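Local coordinates for GTPase activator-like protein (Chaetomium thermophilum, PDB 5HIU), which probably acts, as a fungal TSC2, as a GTPase activator in its full-length form, this chain being the helical N-terminal part, at residues 357-362 and 425-430. Sequence-based numbering, arbitrary orientation.
Sequences EILRLI and LQLKHL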
ATOM      1  N   GLU A 357     -15.212  19.325   5.442  1.00 96.24           N
ATOM      2  CA  GLU A 357     -15.173  18.222   4.453  1.00 92.39           C
ATOM      3  C   GLU A 357     -16.569  17.796   4.009  1.00 91.78           C
ATOM      4  O   GLU A 357     -16.860  17.794   2.806  1.00 92.34           O
ATOM      5  CB  GLU A 357     -14.383  17.008   4.973  1.00 82.51           C
ATOM      6  CG  GLU A 357     -12.890  17.257   5.078  1.00 81.48           C
ATOM      7  CD  GLU A 357     -12.287  17.762   3.766  1.00 88.48           C
ATOM      8  OE1 GLU A 357     -12.043  16.935   2.832  1.00 87.38           O
ATOM      9  OE2 GLU A 357     -12.049  18.992   3.668  1.00 83.75           O
ATOM     10  N   ILE A 358     -17.428  17.456   4.970  1.00 87.26           N
ATOM     11  CA  ILE A 358     -18.846  17.212   4.678  1.00 83.33           C
ATOM     12  C   ILE A 358     -19.330  18.195   3.615  1.00 75.56           C
ATOM     13  O   ILE A 358     -19.897  17.797   2.606  1.00 68.76           O
ATOM     14  CB  ILE A 358     -19.754  17.386   5.912  1.00 85.26           C
ATOM     15  CG1 ILE A 358     -19.423  16.364   7.013  1.00 86.80           C
ATOM     16  CG2 ILE A 358     -21.215  17.245   5.499  1.00 89.66           C
ATOM     17  CD1 ILE A 358     -19.954  14.962   6.774  1.00 81.58           C
ATOM     18  N   LEU A 359     -19.085  19.476   3.864  1.00 73.82           N
ATOM     19  CA  LEU A 359     -19.445  20.529   2.940  1.00 75.00           C
ATOM     20  C   LEU A 359     -18.711  20.385   1.619  1.00 73.36           C
ATOM     21  O   LEU A 359     -19.320  20.495   0.557  1.00 74.70           O
ATOM     22  CB  LEU A 359     -19.139  21.918   3.526  1.00 80.19           C
ATOM     23  CG  LEU A 359     -20.032  22.501   4.637  1.00 88.03           C
ATOM     24  CD1 LEU A 359     -19.677  23.964   4.914  1.00 91.16           C
ATOM     25  CD2 LEU A 359     -21.507  22.382   4.281  1.00 88.17           C
ATOM     26  N   ARG A 360     -17.404  20.164   1.669  1.00 75.19           N
ATOM     27  CA  ARG A 360     -16.600  20.138   0.435  1.00 73.77           C
ATOM     28  C   ARG A 360     -17.112  19.063  -0.514  1.00 65.88           C
ATOM     29  O   ARG A 360     -17.160  19.264  -1.722  1.00 62.90           O
ATOM     30  CB  ARG A 360     -15.087  19.999   0.729  1.00 75.69           C
ATOM     31  CG  ARG A 360     -14.242  19.572  -0.480  1.00 80.06           C
ATOM     32  CD  ARG A 360     -12.887  20.251  -0.640  1.00 82.48           C
ATOM     33  NE  ARG A 360     -12.073  20.166   0.577  1.00 87.12           N
ATOM     34  CZ  ARG A 360     -11.493  21.209   1.183  1.00 94.66           C
ATOM     35  NH1 ARG A 360     -11.582  22.444   0.680  1.00 92.09           N
ATOM     36  NH2 ARG A 360     -10.795  21.014   2.296  1.00 98.31           N
ATOM     37  N   LEU A 361     -17.519  17.939   0.049  1.00 65.15           N
ATOM     38  CA  LEU A 361     -18.153  16.866  -0.713  1.00 67.82           C
ATOM     39  C   LEU A 361     -19.420  17.398  -1.369  1.00 67.91           C
ATOM     40  O   LEU A 361     -19.543  17.410  -2.598  1.00 65.96           O
ATOM     41  CB  LEU A 361     -18.486  15.681   0.211  1.00 66.74           C
ATOM     42  CG  LEU A 361     -18.870  14.365  -0.457  1.00 65.78           C
ATOM     43  CD1 LEU A 361     -18.515  13.205   0.448  1.00 64.80           C
ATOM     44  CD2 LEU A 361     -20.339  14.293  -0.858  1.00 63.32           C
ATOM     45  N   ILE A 362     -20.329  17.898  -0.539  1.00 70.41           N
ATOM     46  CA  ILE A 362     -21.598  18.431  -1.015  1.00 70.17           C
ATOM     47  C   ILE A 362     -21.330  19.505  -2.064  1.00 66.59           C
ATOM     48  O   ILE A 362     -21.977  19.536  -3.100  1.00 64.29           O
ATOM     49  CB  ILE A 362     -22.477  18.962   0.141  1.00 74.89           C
ATOM     50  CG1 ILE A 362     -22.863  17.814   1.096  1.00 76.55           C
ATOM     51  CG2 ILE A 362     -23.753  19.601  -0.400  1.00 75.05           C
ATOM     52  CD1 ILE A 362     -23.560  18.278   2.365  1.00 76.96           C
ATOM     53  N   LEU A 425     -15.776  29.186   4.557  1.00119.23           N
ATOM     54  CA  LEU A 425     -15.328  29.247   3.160  1.00122.32           C
ATOM     55  C   LEU A 425     -16.215  28.386   2.253  1.00118.38           C
ATOM     56  O   LEU A 425     -16.463  28.736   1.096  1.00115.75           O
ATOM     57  CB  LEU A 425     -13.854  28.794   3.021  1.00123.62           C
ATOM     58  CG  LEU A 425     -12.766  29.298   4.004  1.00132.42           C
ATOM     59  CD1 LEU A 425     -11.458  28.520   3.830  1.00130.76           C
ATOM     60  CD2 LEU A 425     -12.517  30.803   3.899  1.00135.45           C
ATOM     61  N   GLN A 426     -16.677  27.255   2.781  1.00115.95           N
ATOM     62  CA  GLN A 426     -17.472  26.305   2.001  1.00113.47           C
ATOM     63  C   GLN A 426     -18.929  26.764   1.854  1.00111.27           C
ATOM     64  O   GLN A 426     -19.535  26.590   0.800  1.00108.62           O
ATOM     65  CB  GLN A 426     -17.383  24.896   2.608  1.00107.85           C
ATOM     66  CG  GLN A 426     -16.001  24.251   2.497  1.00104.56           C
ATOM     67  CD  GLN A 426     -15.615  23.900   1.066  1.00103.40           C
ATOM     68  OE1 GLN A 426     -16.325  23.148   0.395  1.00103.74           O
ATOM     69  NE2 GLN A 426     -14.483  24.433   0.595  1.00 99.66           N
ATOM     70  N   LEU A 427     -19.481  27.370   2.898  1.00112.18           N
ATOM     71  CA  LEU A 427     -20.833  27.919   2.826  1.00108.97           C
ATOM     72  C   LEU A 427     -20.933  29.010   1.776  1.00106.02           C
ATOM     73  O   LEU A 427     -21.817  28.971   0.934  1.00103.63           O
ATOM     74  CB  LEU A 427     -21.278  28.468   4.174  1.00113.89           C
ATOM     75  CG  LEU A 427     -22.025  27.456   5.036  1.00115.36           C
ATOM     76  CD1 LEU A 427     -21.998  27.879   6.495  1.00121.53           C
ATOM     77  CD2 LEU A 427     -23.457  27.324   4.553  1.00116.37           C
ATOM     78  N   LYS A 428     -20.022  29.974   1.817  1.00108.23           N
ATOM     79  CA  LYS A 428     -19.969  31.002   0.776  1.00109.66           C
ATOM     80  C   LYS A 428     -19.867  30.369  -0.615  1.00107.89           C
ATOM     81  O   LYS A 428     -20.389  30.926  -1.584  1.00112.56           O
ATOM     82  CB  LYS A 428     -18.805  31.967   1.002  1.00110.28           C
ATOM     83  N   HIS A 429     -19.207  29.212  -0.712  1.00102.02           N
ATOM     84  CA  HIS A 429     -19.119  28.479  -1.976  1.00 98.16           C
ATOM     85  C   HIS A 429     -20.449  27.861  -2.394  1.00 91.43           C
ATOM     86  O   HIS A 429     -20.830  27.944  -3.564  1.00 89.32           O
ATOM     87  CB  HIS A 429     -18.037  27.393  -1.911  1.00100.30           C
ATOM     88  CG  HIS A 429     -16.673  27.896  -2.252  1.00107.86           C
ATOM     89  ND1 HIS A 429     -16.087  28.956  -1.593  1.00109.82           N
ATOM     90  CD2 HIS A 429     -15.781  27.493  -3.187  1.00108.98           C
ATOM     91  CE1 HIS A 429     -14.894  29.187  -2.110  1.00113.52           C
ATOM     92  NE2 HIS A 429     -14.684  28.313  -3.077  1.00112.92           N
ATOM     93  N   LEU A 430     -21.135  27.239  -1.437  1.00 85.44           N
ATOM     94  CA  LEU A 430     -22.410  26.562  -1.679  1.00 82.23           C
ATOM     95  C   LEU A 430     -23.570  27.556  -1.912  1.00 83.93           C
ATOM     96  O   LEU A 430     -24.308  27.480  -2.904  1.00 77.44           O
ATOM     97  CB  LEU A 430     -22.734  25.658  -0.492  1.00 79.63           C
ATOM     98  CG  LEU A 430     -23.943  24.736  -0.621  1.00 78.83           C
ATOM     99  CD1 LEU A 430     -23.836  23.832  -1.843  1.00 77.67           C
ATOM    100  CD2 LEU A 430     -24.077  23.915   0.658  1.00 79.47           C
TER
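Q426 lies across L359 and R360 where two helices of an all-helical, elongated alpha-solenoid run side by side: 352-366 and 423-441, nearly parallel, their local axes 9.4 Å apart and inclined by 22°. The apolar part of the contact begins with the aliphatic stem of Q426, whose CB meets CD1 of L359 at 3.4 Å as the two side chains pass each other running opposite ways. The same L359 methyl comes within 4.2 Å of CG of L427. Further along, the branched I362 and L430 touch more loosely, CG2 to CD2 at 4.5 Å, and both also reach helix 383-391. Leucine and isoleucine suit these positions because their branched apolar ends pack between the helices without a polar group to satisfy.

Glutamine adds a polar end to such a stem. The Q426 chain bends at chi2, bringing OE1 against CA of R360, 3.0 Å away, and OE1 accepts a hydrogen bond from ND2 of N363, three residues further along helix 352-366. At the exposed border, R360 sets CG anti to its backbone N (chi1 164°) and then bends at chi2 and chi3, which brings NH1 to 3.5 Å from NE2 of Q426, guanidinium and amide planes 68° apart. A salt bridge whose hydrogen bond is weak ties that guanidinium back to its own helix, with NH2 2.7 Å from OE2 of E357.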